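Local coordinates for protein tRNA-5-methyluridine(54) 2-sulfurtransferase (Pyrococcus horikoshii, PDB 3VRH) that catalyses the ATP-dependent 2-thiolation of 5-methyluridine 54 in the T loop of tRNA, which stabilises the tRNA against heat, at residues Y93-C98 and L105-I110; I50-S55 and A61-V66; R136-K141 and I296-S301. All coordinates share one frame; numbering follows the deposited sequence.

Contact 1: residues Y93-C98 and L105-I110; sequences YAKKQC and LHIVRI
Leu-105 fills the joint with helix 93-98, its two methyls reaching different residues of the helix. CD2 rests 3.6 Å from Lys-95 CG and nearly as close to Lys-95 CA, while CD1 turns to the sulfur of Cys-98, 4.0 Å from SG. This is the second half of a beta-alpha-beta crossover, in which helix 87-101 packs on the parallel part of the mixed sheet before the chain returns as strand 105-109; the axes of the two short segments run 165° apart, close to antiparallel, at a closest approach of 9.6 Å. At the tight end of the crossover, CB of Cys-98 meets CB of Leu-105 at 3.9 Å. The fork of Leu-105 is aimed by a chi1 of 168°, CG lying opposite the backbone N, and the side chains of Lys-95 and Leu-105 cross at about a right angle. One step along the same strand face, Ile-107 CD1 reaches the aliphatic part of Lys-95, 4.2 Å from CD. The contact is carried mainly by aliphatic carbons, with the sulfur of Cys-98 and the carbonyl of Ala-94 beside Leu-105.

Further out, the alternation of the strand divides its side chains: Leu-105 and Ile-107 turn to this helix, whereas Val-108 packs on Ile-138 of helix 127-145. Backbone bonds of His-106 and Val-108 tie the strand to strand 73-80. Lys-95 forms a salt bridge with Glu-92, and Arg-109 with Glu-91 and Glu-112; these acids probably offset the like charges of Lys-95 NZ and Arg-109 NH2, 5.7 Å apart.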
loop_
_atom_site.group_PDB
_atom_site.type_symbol
_atom_site.label_atom_id
_atom_site.label_comp_id
_atom_site.label_asym_id
_atom_site.label_seq_id
_atom_site.Cartn_x
_atom_site.Cartn_y
_atom_site.Cartn_z
ATOM N N TYR A 93 35.524 2.051 -3.457
ATOM C CA TYR A 93 34.819 1.118 -2.571
ATOM C C TYR A 93 34.470 -0.195 -3.306
ATOM O O TYR A 93 34.636 -1.292 -2.775
ATOM C CB TYR A 93 33.569 1.784 -1.953
ATOM C CG TYR A 93 33.915 2.523 -0.678
ATOM C CD1 TYR A 93 34.406 3.811 -0.717
ATOM C CD2 TYR A 93 33.807 1.905 0.560
ATOM C CE1 TYR A 93 34.771 4.477 0.443
ATOM C CE2 TYR A 93 34.160 2.565 1.724
ATOM C CZ TYR A 93 34.643 3.853 1.663
ATOM O OH TYR A 93 35.013 4.525 2.814
ATOM N N ALA A 94 33.996 -0.071 -4.537
ATOM C CA ALA A 94 33.685 -1.243 -5.334
ATOM C C ALA A 94 34.957 -2.073 -5.597
ATOM O O ALA A 94 34.943 -3.294 -5.440
ATOM C CB ALA A 94 33.015 -0.834 -6.639
ATOM N N LYS A 95 36.056 -1.412 -5.966
ATOM C CA LYS A 95 37.331 -2.123 -6.182
ATOM C C LYS A 95 37.810 -2.886 -4.952
ATOM O O LYS A 95 38.135 -4.073 -5.028
ATOM C CB LYS A 95 38.411 -1.173 -6.694
ATOM C CG LYS A 95 38.235 -0.864 -8.175
ATOM C CD LYS A 95 38.797 0.491 -8.574
ATOM C CE LYS A 95 40.273 0.614 -8.287
ATOM N NZ LYS A 95 40.740 1.965 -8.710
ATOM N N LYS A 96 37.827 -2.212 -3.814
ATOM C CA LYS A 96 38.216 -2.863 -2.579
ATOM C C LYS A 96 37.322 -4.068 -2.254
ATOM O O LYS A 96 37.818 -5.135 -1.892
ATOM C CB LYS A 96 38.234 -1.858 -1.429
ATOM C CG LYS A 96 38.718 -2.470 -0.126
ATOM C CD LYS A 96 38.987 -1.412 0.954
ATOM C CE LYS A 96 39.908 -1.961 2.054
ATOM N NZ LYS A 96 40.218 -0.944 3.102
ATOM N N GLN A 97 36.011 -3.908 -2.402
ATOM C CA GLN A 97 35.093 -5.029 -2.223
ATOM C C GLN A 97 35.427 -6.232 -3.113
ATOM O O GLN A 97 35.471 -7.362 -2.644
ATOM C CB GLN A 97 33.651 -4.581 -2.491
ATOM C CG GLN A 97 33.078 -3.649 -1.421
ATOM C CD GLN A 97 31.875 -2.876 -1.900
ATOM O OE1 GLN A 97 31.376 -3.090 -3.015
ATOM N NE2 GLN A 97 31.391 -1.959 -1.058
ATOM N N CYS A 98 35.622 -6.001 -4.402
ATOM C CA CYS A 98 35.901 -7.107 -5.318
ATOM C C CYS A 98 37.266 -7.770 -5.057
ATOM O O CYS A 98 37.431 -8.975 -5.260
ATOM C CB CYS A 98 35.745 -6.663 -6.774
ATOM S SG CYS A 98 33.998 -6.168 -7.189
ATOM N N LEU A 105 36.647 -7.548 -11.651
ATOM C CA LEU A 105 35.780 -6.376 -11.685
ATOM C C LEU A 105 35.968 -5.610 -12.980
ATOM O O LEU A 105 37.080 -5.196 -13.327
ATOM C CB LEU A 105 36.037 -5.464 -10.481
ATOM C CG LEU A 105 35.400 -4.073 -10.553
ATOM C CD1 LEU A 105 33.867 -4.161 -10.610
ATOM C CD2 LEU A 105 35.857 -3.283 -9.343
ATOM N N HIS A 106 34.875 -5.451 -13.707
ATOM C CA HIS A 106 34.883 -4.668 -14.934
ATOM C C HIS A 106 34.334 -3.297 -14.613
ATOM O O HIS A 106 33.416 -3.165 -13.789
ATOM C CB HIS A 106 34.001 -5.331 -15.978
ATOM C CG HIS A 106 34.276 -6.794 -16.151
ATOM N ND1 HIS A 106 35.327 -7.266 -16.907
ATOM C CD2 HIS A 106 33.639 -7.888 -15.665
ATOM C CE1 HIS A 106 35.326 -8.588 -16.880
ATOM N NE2 HIS A 106 34.313 -8.990 -16.132
ATOM N N ILE A 107 34.883 -2.274 -15.255
ATOM C CA ILE A 107 34.398 -0.928 -15.014
ATOM C C ILE A 107 33.974 -0.217 -16.287
ATOM O O ILE A 107 34.718 -0.199 -17.279
ATOM C CB ILE A 107 35.446 -0.072 -14.285
ATOM C CG1 ILE A 107 35.923 -0.789 -13.022
ATOM C CG2 ILE A 107 34.861 1.321 -13.962
ATOM C CD1 ILE A 107 37.199 -0.226 -12.431
ATOM N N VAL A 108 32.768 0.350 -16.240
ATOM C CA VAL A 108 32.267 1.258 -17.257
ATOM C C VAL A 108 32.078 2.652 -16.669
ATOM O O VAL A 108 31.318 2.845 -15.701
ATOM C CB VAL A 108 30.917 0.781 -17.825
ATOM C CG1 VAL A 108 30.369 1.784 -18.840
ATOM C CG2 VAL A 108 31.065 -0.588 -18.456
ATOM N N ARG A 109 32.763 3.626 -17.252
ATOM C CA ARG A 109 32.653 5.003 -16.814
ATOM C C ARG A 109 31.699 5.737 -17.748
ATOM O O ARG A 109 32.000 5.963 -18.912
ATOM C CB ARG A 109 34.025 5.663 -16.806
ATOM C CG ARG A 109 35.049 4.925 -15.971
ATOM C CD ARG A 109 35.727 5.869 -15.003
ATOM N NE ARG A 109 36.692 5.205 -14.128
ATOM C CZ ARG A 109 37.986 5.527 -14.061
ATOM N NH1 ARG A 109 38.473 6.501 -14.823
ATOM N NH2 ARG A 109 38.806 4.874 -13.240
ATOM N N ILE A 110 30.529 6.088 -17.234
ATOM C CA ILE A 110 29.489 6.711 -18.043
ATOM C C ILE A 110 29.979 7.991 -18.713
ATOM O O ILE A 110 29.710 8.218 -19.890
ATOM C CB ILE A 110 28.245 6.985 -17.191
ATOM C CG1 ILE A 110 27.440 5.687 -17.030
ATOM C CG2 ILE A 110 27.412 8.083 -17.793
ATOM C CD1 ILE A 110 26.231 5.827 -16.086
#

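Contact 2: residues I50-S55 and A61-V66; sequences ILVAVS and AVTAYV. With BCN (bicine), chain D.
Val-52 and Ala-64 meet through aliphatic carbons alone, with no ring, amide or carboxylate side chain between the two segments. The flat groups of interest are instead the backbone peptides of the strand, and the peptide joining Ala-53 to Val-54 is put to use: the O of Ala-53 accepts a hydrogen bond from the bicine hydroxyl O6 at 2.8 Å, with a C=O...O6 angle of about 131°. The arrangement belongs to the PP-loop fold: strand 49-53 runs into the loop and then helix 58-69, a beta-alpha step of the mixed sheet's parallel part.

Packing across the step is short-armed. Ala-64 CB sits 3.9 Å from CG1 of Val-52 and 4.3 Å from CG1 of Val-54, two residues on along the chain. Because Ala-64 has only a methyl group, the strand and helix backbones approach closely, 6.1 Å between the CA atoms of Val-52 and Ala-64. Val-52 CG1, opposite its own backbone N at a chi1 of -179°, also reaches Thr-63 CG2 at 4.2 Å. That threonine turns its methyl to the strand, while its hydroxyl OG1 bonds back to the carbonyl of Asp-59 one helical turn earlier, which satisfies the buried oxygen.

Beyond the strand, the loop is organised by serines. Ser-55 N bonds to Ser-60 OG, a hydroxyl also hydrogen-bonded to bicine. Ala-53 binds ATP, so bicine probably marks part of the nucleotide site. Ser-55 OG, swung between its own backbone N and carbonyl carbon at a chi1 of 61°, accepts from Gly-57 N and is hydrogen-bonded to bicine O4 at 2.9 Å.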
loop_
_atom_site.group_PDB
_atom_site.type_symbol
_atom_site.label_atom_id
_atom_site.label_comp_id
_atom_site.label_asym_id
_atom_site.label_seq_id
_atom_site.Cartn_x
_atom_site.Cartn_y
_atom_site.Cartn_z
ATOM N N ILE A 50 27.764 -15.606 -13.996
ATOM C CA ILE A 50 26.900 -14.604 -13.392
ATOM C C ILE A 50 27.590 -13.256 -13.253
ATOM O O ILE A 50 28.747 -13.175 -12.842
ATOM C CB ILE A 50 26.421 -15.079 -12.027
ATOM C CG1 ILE A 50 25.836 -16.490 -12.164
ATOM C CG2 ILE A 50 25.418 -14.089 -11.453
ATOM C CD1 ILE A 50 25.946 -17.351 -10.908
ATOM N N LEU A 51 26.869 -12.198 -13.605
ATOM C CA LEU A 51 27.386 -10.849 -13.471
ATOM C C LEU A 51 26.696 -10.143 -12.302
ATOM O O LEU A 51 25.466 -10.160 -12.215
ATOM C CB LEU A 51 27.140 -10.074 -14.761
ATOM C CG LEU A 51 27.632 -8.627 -14.713
ATOM C CD1 LEU A 51 29.150 -8.603 -14.712
ATOM C CD2 LEU A 51 27.054 -7.766 -15.839
ATOM N N VAL A 52 27.472 -9.545 -11.397
ATOM C CA VAL A 52 26.884 -8.750 -10.304
ATOM C C VAL A 52 27.271 -7.284 -10.480
ATOM O O VAL A 52 28.460 -6.945 -10.588
ATOM C CB VAL A 52 27.319 -9.235 -8.902
ATOM C CG1 VAL A 52 26.665 -8.382 -7.812
ATOM C CG2 VAL A 52 26.962 -10.700 -8.709
ATOM N N ALA A 53 26.262 -6.424 -10.546
ATOM C CA ALA A 53 26.485 -4.993 -10.742
ATOM C C ALA A 53 26.809 -4.411 -9.398
ATOM O O ALA A 53 25.941 -4.337 -8.540
ATOM C CB ALA A 53 25.229 -4.320 -11.313
ATOM N N VAL A 54 28.050 -4.003 -9.201
ATOM C CA VAL A 54 28.461 -3.548 -7.879
ATOM C C VAL A 54 28.604 -2.016 -7.823
ATOM O O VAL A 54 29.473 -1.430 -8.463
ATOM C CB VAL A 54 29.723 -4.307 -7.384
ATOM C CG1 VAL A 54 29.457 -5.803 -7.408
ATOM C CG2 VAL A 54 30.895 -4.028 -8.272
ATOM N N SER A 55 27.716 -1.377 -7.066
ATOM C CA SER A 55 27.688 0.084 -6.965
ATOM C C SER A 55 28.697 0.599 -5.948
ATOM O O SER A 55 28.969 1.793 -5.888
ATOM C CB SER A 55 26.301 0.526 -6.497
ATOM O OG SER A 55 26.052 -0.045 -5.210
ATOM N N ALA A 61 27.397 -5.533 -2.838
ATOM C CA ALA A 61 28.629 -6.080 -2.292
ATOM C C ALA A 61 28.412 -7.422 -1.613
ATOM O O ALA A 61 29.179 -8.357 -1.812
ATOM C CB ALA A 61 29.272 -5.102 -1.311
ATOM N N VAL A 62 27.384 -7.497 -0.773
ATOM C CA VAL A 62 27.082 -8.717 -0.039
ATOM C C VAL A 62 26.602 -9.781 -1.036
ATOM O O VAL A 62 26.883 -10.974 -0.883
ATOM C CB VAL A 62 26.015 -8.436 1.077
ATOM C CG1 VAL A 62 25.350 -9.722 1.572
ATOM C CG2 VAL A 62 26.664 -7.685 2.245
ATOM N N THR A 63 25.891 -9.335 -2.070
ATOM C CA THR A 63 25.391 -10.253 -3.081
ATOM C C THR A 63 26.586 -10.960 -3.718
ATOM O O THR A 63 26.650 -12.188 -3.723
ATOM C CB THR A 63 24.579 -9.547 -4.182
ATOM O OG1 THR A 63 23.402 -8.960 -3.613
ATOM C CG2 THR A 63 24.159 -10.528 -5.263
ATOM N N ALA A 64 27.540 -10.187 -4.228
ATOM C CA ALA A 64 28.699 -10.781 -4.901
ATOM C C ALA A 64 29.520 -11.603 -3.929
ATOM O O ALA A 64 30.049 -12.653 -4.288
ATOM C CB ALA A 64 29.556 -9.710 -5.540
ATOM N N TYR A 65 29.612 -11.126 -2.697
ATOM C CA TYR A 65 30.359 -11.820 -1.675
ATOM C C TYR A 65 29.789 -13.216 -1.422
ATOM O O TYR A 65 30.534 -14.193 -1.385
ATOM C CB TYR A 65 30.401 -11.018 -0.363
ATOM C CG TYR A 65 31.331 -11.624 0.685
ATOM C CD1 TYR A 65 30.945 -12.741 1.426
ATOM C CD2 TYR A 65 32.588 -11.081 0.930
ATOM C CE1 TYR A 65 31.765 -13.299 2.371
ATOM C CE2 TYR A 65 33.444 -11.648 1.882
ATOM C CZ TYR A 65 33.018 -12.756 2.601
ATOM O OH TYR A 65 33.835 -13.328 3.548
ATOM N N VAL A 66 28.478 -13.302 -1.235
ATOM C CA VAL A 66 27.849 -14.568 -0.885
ATOM C C VAL A 66 27.756 -15.536 -2.063
ATOM O O VAL A 66 27.999 -16.730 -1.894
ATOM C CB VAL A 66 26.449 -14.384 -0.228
ATOM C CG1 VAL A 66 25.797 -15.730 0.057
ATOM C CG2 VAL A 66 26.573 -13.609 1.073
HETATM N N1 BCN D . 21.817 -2.843 -6.042
HETATM C C1 BCN D . 20.873 -3.150 -4.892
HETATM C C2 BCN D . 19.817 -2.135 -4.664
HETATM O O21 BCN D . 19.443 -1.448 -5.649
HETATM O O22 BCN D . 19.340 -1.953 -3.522
HETATM C C3 BCN D . 22.987 -2.048 -5.579
HETATM C C4 BCN D . 23.325 -2.034 -4.073
HETATM O O4 BCN D . 24.460 -1.947 -3.679
HETATM C C5 BCN D . 22.289 -4.093 -6.637
HETATM C C6 BCN D . 22.985 -3.920 -7.919
HETATM O O6 BCN D . 23.161 -4.839 -8.647
#

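Contact 3: residues R136-K141 and I296-S301; sequences RYIMNK and INFKVS
Buried Lys-141 directs its ammonium group to the backbone O of Ile-296 and to two acids. NZ donates to Ile-296 O at 2.8 Å, nearly in line with that carbonyl (C=O...NZ angle 161°), and forms salt bridges with Asp-145 and Glu-295. The final bond of the chain makes the turn to this carbonyl, with chi4 at -44° after an otherwise extended run. Two acids beside one ammonium would be expected to keep it charged.

The same side chain supports Phe-298. Lys-141 CG comes to the edge of the Phe-298 ring, near the ring plane, 3.8 Å from CD2, and the two side chains cross at about a right angle. Ile-138 CG2 approaches the far end of the ring obliquely, 4.0 Å from CZ. On one face lies Ile-296 CG2, 3.5 Å above the plane and shifted toward the rim, so the loop folds over its own aromatic. Between these two residues Asn-297 closes an Asx turn, OD1 accepting from Lys-299 N at 3.2 Å. With an alanine here instead of Lys-141, Asp-145 and Glu-295 would probably lose their shared cation, the Ile-296 carbonyl this donor and the edge of the phenylalanine ring some of its cover.

The contact fastens the irregular segment 296-301, which follows the second zinc site, to helix 127-145. OD2 of Asp-145, in that helix, also accepts a hydrogen bond from Phe-298 N, and Asn-146 bonds to Phe-298 O and Val-300 N. Farther in, Ile-138 and Phe-298 both pack on Val-108 of strand 105-109, and Ile-138 also touches Ile-79 of strand 73-80.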
loop_
_atom_site.group_PDB
_atom_site.type_symbol
_atom_site.label_atom_id
_atom_site.label_comp_id
_atom_site.label_asym_id
_atom_site.label_seq_id
_atom_site.Cartn_x
_atom_site.Cartn_y
_atom_site.Cartn_z
ATOM N N ARG A 136 20.611 0.515 -15.972
ATOM C CA ARG A 136 19.944 -0.748 -16.284
ATOM C C ARG A 136 20.319 -1.185 -17.694
ATOM O O ARG A 136 20.516 -2.363 -17.953
ATOM C CB ARG A 136 18.407 -0.640 -16.144
ATOM C CG ARG A 136 17.879 -1.006 -14.726
ATOM C CD ARG A 136 16.337 -0.970 -14.585
ATOM N NE ARG A 136 15.781 0.353 -14.891
ATOM C CZ ARG A 136 15.735 1.370 -14.030
ATOM N NH1 ARG A 136 16.215 1.227 -12.800
ATOM N NH2 ARG A 136 15.220 2.536 -14.396
ATOM N N TYR A 137 20.417 -0.219 -18.595
ATOM C CA TYR A 137 20.734 -0.511 -19.980
ATOM C C TYR A 137 22.146 -1.062 -20.087
ATOM O O TYR A 137 22.385 -2.071 -20.757
ATOM C CB TYR A 137 20.614 0.741 -20.851
ATOM C CG TYR A 137 21.053 0.505 -22.294
ATOM C CD1 TYR A 137 22.359 0.744 -22.690
ATOM C CD2 TYR A 137 20.152 0.046 -23.255
ATOM C CE1 TYR A 137 22.766 0.524 -23.996
ATOM C CE2 TYR A 137 20.545 -0.159 -24.561
ATOM C CZ TYR A 137 21.865 0.077 -24.923
ATOM O OH TYR A 137 22.277 -0.128 -26.219
ATOM N N ILE A 138 23.078 -0.380 -19.432
ATOM C CA ILE A 138 24.486 -0.767 -19.502
ATOM C C ILE A 138 24.710 -2.136 -18.875
ATOM O O ILE A 138 25.470 -2.939 -19.404
ATOM C CB ILE A 138 25.399 0.276 -18.836
ATOM C CG1 ILE A 138 25.377 1.581 -19.631
ATOM C CG2 ILE A 138 26.837 -0.254 -18.727
ATOM C CD1 ILE A 138 26.238 2.699 -19.031
ATOM N N MET A 139 24.038 -2.399 -17.750
ATOM C CA MET A 139 24.162 -3.687 -17.075
ATOM C C MET A 139 23.746 -4.784 -18.034
ATOM O O MET A 139 24.425 -5.799 -18.165
ATOM C CB MET A 139 23.264 -3.783 -15.834
ATOM C CG MET A 139 23.730 -3.017 -14.612
ATOM S SD MET A 139 22.344 -2.909 -13.455
ATOM C CE MET A 139 21.983 -4.641 -13.244
ATOM N N ASN A 140 22.613 -4.573 -18.692
ATOM C CA ASN A 140 22.092 -5.587 -19.578
ATOM C C ASN A 140 22.921 -5.756 -20.845
ATOM O O ASN A 140 23.216 -6.868 -21.223
ATOM C CB ASN A 140 20.622 -5.339 -19.917
ATOM C CG ASN A 140 20.057 -6.420 -20.823
ATOM O OD1 ASN A 140 19.826 -7.550 -20.402
ATOM N ND2 ASN A 140 19.843 -6.074 -22.068
ATOM N N LYS A 141 23.290 -4.661 -21.500
ATOM C CA LYS A 141 24.078 -4.784 -22.725
ATOM C C LYS A 141 25.486 -5.330 -22.467
ATOM O O LYS A 141 26.046 -6.014 -23.322
ATOM C CB LYS A 141 24.147 -3.469 -23.510
ATOM C CG LYS A 141 24.736 -3.659 -24.913
ATOM C CD LYS A 141 24.464 -2.492 -25.846
ATOM C CE LYS A 141 24.653 -2.922 -27.301
ATOM N NZ LYS A 141 25.894 -3.754 -27.467
ATOM N N ILE A 296 27.027 0.753 -28.724
ATOM C CA ILE A 296 28.181 0.640 -27.844
ATOM C C ILE A 296 28.541 -0.818 -27.666
ATOM O O ILE A 296 27.686 -1.650 -27.329
ATOM C CB ILE A 296 27.940 1.278 -26.477
ATOM C CG1 ILE A 296 27.551 2.745 -26.646
ATOM C CG2 ILE A 296 29.181 1.154 -25.619
ATOM C CD1 ILE A 296 26.970 3.353 -25.414
ATOM N N ASN A 297 29.809 -1.130 -27.909
ATOM C CA ASN A 297 30.289 -2.499 -27.802
ATOM C C ASN A 297 30.920 -2.701 -26.436
ATOM O O ASN A 297 31.982 -2.152 -26.170
ATOM C CB ASN A 297 31.318 -2.766 -28.899
ATOM C CG ASN A 297 31.614 -4.237 -29.074
ATOM O OD1 ASN A 297 31.226 -5.065 -28.250
ATOM N ND2 ASN A 297 32.303 -4.572 -30.162
ATOM N N PHE A 298 30.269 -3.481 -25.571
ATOM C CA PHE A 298 30.779 -3.686 -24.211
ATOM C C PHE A 298 31.631 -4.933 -24.056
ATOM O O PHE A 298 32.076 -5.252 -22.946
ATOM C CB PHE A 298 29.653 -3.692 -23.180
ATOM C CG PHE A 298 29.053 -2.342 -22.943
ATOM C CD1 PHE A 298 29.741 -1.387 -22.216
ATOM C CD2 PHE A 298 27.807 -2.030 -23.441
ATOM C CE1 PHE A 298 29.196 -0.155 -21.995
ATOM C CE2 PHE A 298 27.253 -0.791 -23.222
ATOM C CZ PHE A 298 27.943 0.148 -22.500
ATOM N N LYS A 299 31.856 -5.629 -25.170
ATOM C CA LYS A 299 32.730 -6.791 -25.190
ATOM C C LYS A 299 34.132 -6.472 -24.640
ATOM O O LYS A 299 34.757 -5.472 -25.013
ATOM C CB LYS A 299 32.838 -7.340 -26.617
ATOM C CG LYS A 299 33.779 -8.520 -26.747
ATOM C CD LYS A 299 33.268 -9.736 -25.992
ATOM C CE LYS A 299 34.168 -10.942 -26.232
ATOM N NZ LYS A 299 35.446 -10.853 -25.465
ATOM N N VAL A 300 34.611 -7.317 -23.732
ATOM C CA VAL A 300 35.942 -7.135 -23.172
ATOM C C VAL A 300 36.710 -8.454 -23.184
ATOM O O VAL A 300 36.124 -9.538 -23.061
ATOM C CB VAL A 300 35.905 -6.555 -21.726
ATOM C CG1 VAL A 300 35.287 -5.158 -21.702
ATOM C CG2 VAL A 300 35.162 -7.487 -20.780
ATOM N N SER A 301 38.024 -8.363 -23.321
ATOM C CA SER A 301 38.858 -9.562 -23.286
ATOM C C SER A 301 39.599 -9.692 -21.967
ATOM O O SER A 301 40.211 -10.723 -21.703
ATOM C CB SER A 301 39.849 -9.583 -24.456
ATOM O OG SER A 301 40.443 -8.315 -24.645
#

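In the fold
The three contacts lie against one mixed sheet, in which strand 73-80 lies between 49-53 and 105-109. Contacts 1 and 2, with centres about 11 Å apart, join where Val-54 CG2 meets Leu-105 CD1 at 3.8 Å and Cys-98 SG at 3.9 Å, making a shared apolar layer. Contact 3, its centre about 14 Å from that of contact 1, meets strand 105-109 on another side, with Phe-298 CE1 3.9 Å from Val-108 CG1. It reaches contact 2, about 17 Å away between centres, through Met-139 CE, 3.8 Å from Ala-53 CB. Contact 2 touches bicine directly; from contact 3, Met-139 CE lies 4.7 Å from bicine O6, whereas the Ile-138 side chain is about 12 Å away.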